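Local structure of acetyltransferase, GNAT family (Streptococcus agalactiae 2603V/R, 2Q7B) at residues R69-W74 with S85-R90. The protein probably transfers an acetyl group to an amino group, as GNAT-family N-acetyltransferases do. Numbering follows the deposited sequence.
Sequences RKGQFW and SIALLR
Ser85 lies against Trp74 and Phe73: its CA-H contacts Trp74 O, its CB lies 4.0 Å from Phe73 CE1, and its OG is hydrogen-bonded to Lys100 O of strand 95-103. Ile86 exchanges both backbone bonds with Trp74. The one from Trp74 N to Ile86 O is short, 2.7 Å, and almost straight at 173°, whereas the return bond from Ile86 N is longer. In Trp74, chi1 of -61° sets CG beside the backbone N, and the benzo edge of the indole then meets Ile86 CG2 through CE3, at 3.5 Å, and Leu88 CB through CZ3. Gln72 CG rests 3.4 Å above one indole face, and helix 114-128 packs on this side of the sheet, where Phe125 meets Trp74 edge-to-face. Ala87, a non-hydrogen-bonded partner of Phe73, projects to the other sheet face, which meets helix 62-67; its CB sits 3.5 Å from Phe73 CD2. Leu88 pairs with Gln72 through two more backbone bonds, and its CD2 reaches Gly71 CA at 3.9 Å. Beyond this point the direct ladder gives way. Leu89 CD1 touches Arg69 NH2, whose guanidinium makes a cation-pi contact with Tyr65, and one water links Arg90 N to Arg69 O. A second water joins the same carbonyl to Arg90 NH1, in the guanidinium plane, while Arg90 NH2 forms a salt bridge with Asp93. The aliphatic parts of Arg90 and Lys70 run side by side, Arg90 CD 3.7 Å from Lys70 CB. Such pairing, antiparallel at 176° between segments 72-74 and 85-90, belongs to the hairpin of strands 72-78 and 81-90 within the mixed central sheet of the GNAT fold.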
ATOM      1  N   ARG A  69       6.817  19.381   8.212  1.00 34.20           N
ATOM      2  CA  ARG A  69       7.908  20.124   7.598  1.00 33.69           C
ATOM      3  C   ARG A  69       7.405  21.211   6.659  1.00 32.07           C
ATOM      4  O   ARG A  69       7.961  21.402   5.595  1.00 33.73           O
ATOM      5  CB  ARG A  69       8.837  19.157   6.858  1.00 34.26           C
ATOM      6  CG  ARG A  69       9.422  18.068   7.760  1.00 35.03           C
ATOM      7  CD  ARG A  69      10.578  17.363   7.070  1.00 37.96           C
ATOM      8  NE  ARG A  69      10.157  16.653   5.861  1.00 45.91           N
ATOM      9  CZ  ARG A  69      10.985  16.165   4.928  1.00 49.96           C
ATOM     10  NH1 ARG A  69      12.303  16.297   5.040  1.00 54.39           N
ATOM     11  NH2 ARG A  69      10.497  15.534   3.859  1.00 42.06           N
ATOM     12  N   LYS A  70       6.346  21.915   7.068  1.00 32.53           N
ATOM     13  CA  LYS A  70       5.764  23.045   6.323  1.00 32.30           C
ATOM     14  C   LYS A  70       5.221  22.703   4.927  1.00 32.77           C
ATOM     15  O   LYS A  70       5.070  23.576   4.056  1.00 30.98           O
ATOM     16  CB  LYS A  70       6.760  24.206   6.260  1.00 34.41           C
ATOM     17  CG  LYS A  70       7.150  24.719   7.633  1.00 35.29           C
ATOM     18  CD  LYS A  70       8.254  25.752   7.537  1.00 41.36           C
ATOM     19  CE  LYS A  70       8.739  26.160   8.901  1.00 45.41           C
ATOM     20  NZ  LYS A  70      10.023  26.931   8.805  1.00 50.07           N
ATOM     21  N   GLY A  71       4.914  21.424   4.729  1.00 30.18           N
ATOM     22  CA  GLY A  71       4.328  20.966   3.497  1.00 30.95           C
ATOM     23  C   GLY A  71       2.901  20.575   3.839  1.00 31.52           C
ATOM     24  O   GLY A  71       2.393  20.894   4.909  1.00 29.34           O
ATOM     25  N   GLN A  72       2.256  19.868   2.937  1.00 31.18           N
ATOM     26  CA  GLN A  72       0.897  19.470   3.176  1.00 33.18           C
ATOM     27  C   GLN A  72       0.550  18.336   2.221  1.00 32.90           C
ATOM     28  O   GLN A  72       1.267  18.083   1.244  1.00 32.56           O
ATOM     29  CB  GLN A  72      -0.023  20.706   3.071  1.00 33.28           C
ATOM     30  CG  GLN A  72      -1.440  20.518   3.568  1.00 39.38           C
ATOM     31  CD  GLN A  72      -1.497  19.863   4.920  1.00 35.26           C
ATOM     32  OE1 GLN A  72      -1.643  18.642   5.015  1.00 33.50           O
ATOM     33  NE2 GLN A  72      -1.325  20.644   5.963  1.00 32.68           N
ATOM     34  N   PHE A  73      -0.495  17.595   2.569  1.00 35.48           N
ATOM     35  CA  PHE A  73      -0.968  16.473   1.781  1.00 33.75           C
ATOM     36  C   PHE A  73      -2.488  16.516   1.833  1.00 34.29           C
ATOM     37  O   PHE A  73      -3.064  16.507   2.912  1.00 34.11           O
ATOM     38  CB  PHE A  73      -0.438  15.141   2.328  1.00 35.23           C
ATOM     39  CG  PHE A  73      -0.523  13.994   1.339  1.00 33.02           C
ATOM     40  CD1 PHE A  73      -1.748  13.442   0.980  1.00 35.15           C
ATOM     41  CD2 PHE A  73       0.625  13.458   0.778  1.00 34.88           C
ATOM     42  CE1 PHE A  73      -1.815  12.395   0.057  1.00 35.31           C
ATOM     43  CE2 PHE A  73       0.565  12.422  -0.120  1.00 32.91           C
ATOM     44  CZ  PHE A  73      -0.665  11.896  -0.496  1.00 35.35           C
ATOM     45  N   TRP A  74      -3.133  16.570   0.665  1.00 34.04           N
ATOM     46  CA  TRP A  74      -4.587  16.608   0.601  1.00 34.07           C
ATOM     47  C   TRP A  74      -5.178  15.374  -0.056  1.00 34.25           C
ATOM     48  O   TRP A  74      -4.622  14.824  -1.000  1.00 34.91           O
ATOM     49  CB  TRP A  74      -5.085  17.818  -0.196  1.00 34.29           C
ATOM     50  CG  TRP A  74      -4.706  19.169   0.364  1.00 35.64           C
ATOM     51  CD1 TRP A  74      -5.439  19.939   1.216  1.00 36.48           C
ATOM     52  CD2 TRP A  74      -3.502  19.904   0.096  1.00 35.14           C
ATOM     53  NE1 TRP A  74      -4.780  21.103   1.486  1.00 36.19           N
ATOM     54  CE2 TRP A  74      -3.590  21.115   0.812  1.00 36.16           C
ATOM     55  CE3 TRP A  74      -2.359  19.658  -0.689  1.00 31.66           C
ATOM     56  CZ2 TRP A  74      -2.584  22.082   0.776  1.00 33.82           C
ATOM     57  CZ3 TRP A  74      -1.373  20.613  -0.739  1.00 33.64           C
ATOM     58  CH2 TRP A  74      -1.487  21.817  -0.003  1.00 36.34           C
ATOM     59  N   SER A  85      -5.693  12.890  -4.841  1.00 36.09           N
ATOM     60  CA  SER A  85      -4.694  13.347  -3.893  1.00 33.50           C
ATOM     61  C   SER A  85      -3.783  14.380  -4.530  1.00 33.09           C
ATOM     62  O   SER A  85      -3.640  14.434  -5.756  1.00 32.43           O
ATOM     63  CB  SER A  85      -3.857  12.156  -3.368  1.00 34.95           C
ATOM     64  OG  SER A  85      -3.038  11.558  -4.365  1.00 33.74           O
ATOM     65  N   ILE A  86      -3.192  15.228  -3.690  1.00 35.02           N
ATOM     66  CA  ILE A  86      -2.130  16.129  -4.105  1.00 32.66           C
ATOM     67  C   ILE A  86      -1.308  16.488  -2.851  1.00 34.13           C
ATOM     68  O   ILE A  86      -1.830  16.493  -1.751  1.00 33.42           O
ATOM     69  CB  ILE A  86      -2.638  17.376  -4.842  1.00 34.36           C
ATOM     70  CG1 ILE A  86      -1.500  18.005  -5.658  1.00 34.17           C
ATOM     71  CG2 ILE A  86      -3.255  18.384  -3.877  1.00 35.28           C
ATOM     72  CD1 ILE A  86      -1.978  19.083  -6.637  1.00 35.71           C
ATOM     73  N   ALA A  87      -0.024  16.775  -3.030  1.00 33.01           N
ATOM     74  CA  ALA A  87       0.855  17.090  -1.916  1.00 33.74           C
ATOM     75  C   ALA A  87       1.794  18.199  -2.289  1.00 32.77           C
ATOM     76  O   ALA A  87       2.148  18.363  -3.461  1.00 32.85           O
ATOM     77  CB  ALA A  87       1.675  15.861  -1.532  1.00 34.62           C
ATOM     78  N   LEU A  88       2.185  18.956  -1.278  1.00 32.81           N
ATOM     79  CA  LEU A  88       3.169  20.006  -1.410  1.00 34.07           C
ATOM     80  C   LEU A  88       4.316  19.655  -0.484  1.00 32.69           C
ATOM     81  O   LEU A  88       4.100  19.399   0.702  1.00 32.84           O
ATOM     82  CB  LEU A  88       2.577  21.385  -1.054  1.00 33.34           C
ATOM     83  CG  LEU A  88       3.507  22.594  -1.188  1.00 35.23           C
ATOM     84  CD1 LEU A  88       2.736  23.858  -1.483  1.00 39.66           C
ATOM     85  CD2 LEU A  88       4.420  22.798   0.037  1.00 38.80           C
ATOM     86  N   LEU A  89       5.534  19.644  -1.040  1.00 33.24           N
ATOM     87  CA  LEU A  89       6.764  19.404  -0.287  1.00 34.08           C
ATOM     88  C   LEU A  89       7.584  20.676  -0.321  1.00 32.87           C
ATOM     89  O   LEU A  89       7.934  21.152  -1.388  1.00 33.63           O
ATOM     90  CB  LEU A  89       7.578  18.248  -0.912  1.00 33.36           C
ATOM     91  CG  LEU A  89       8.914  17.897  -0.246  1.00 34.79           C
ATOM     92  CD1 LEU A  89       8.699  17.302   1.152  1.00 33.90           C
ATOM     93  CD2 LEU A  89       9.731  16.914  -1.102  1.00 35.71           C
ATOM     94  N   ARG A  90       7.888  21.241   0.845  1.00 34.51           N
ATOM     95  CA  ARG A  90       8.723  22.435   0.911  1.00 33.59           C
ATOM     96  C   ARG A  90      10.194  22.052   0.704  1.00 35.54           C
ATOM     97  O   ARG A  90      10.702  21.136   1.355  1.00 35.99           O
ATOM     98  CB  ARG A  90       8.573  23.148   2.265  1.00 33.27           C
ATOM     99  CG  ARG A  90       9.557  24.285   2.465  1.00 34.32           C
ATOM    100  CD  ARG A  90       9.451  24.931   3.815  1.00 36.24           C
ATOM    101  NE  ARG A  90      10.479  25.961   3.938  1.00 41.14           N
ATOM    102  CZ  ARG A  90      11.738  25.752   4.334  1.00 36.13           C
ATOM    103  NH1 ARG A  90      12.182  24.545   4.650  1.00 38.99           N
ATOM    104  NH2 ARG A  90      12.574  26.768   4.387  1.00 38.48           N
TER
HETATM  105  O   HOH W   1       7.466  19.612   3.236  1.00 36.44           O
HETATM  106  O   HOH W   2      10.817  21.904   5.266  1.00 46.24           O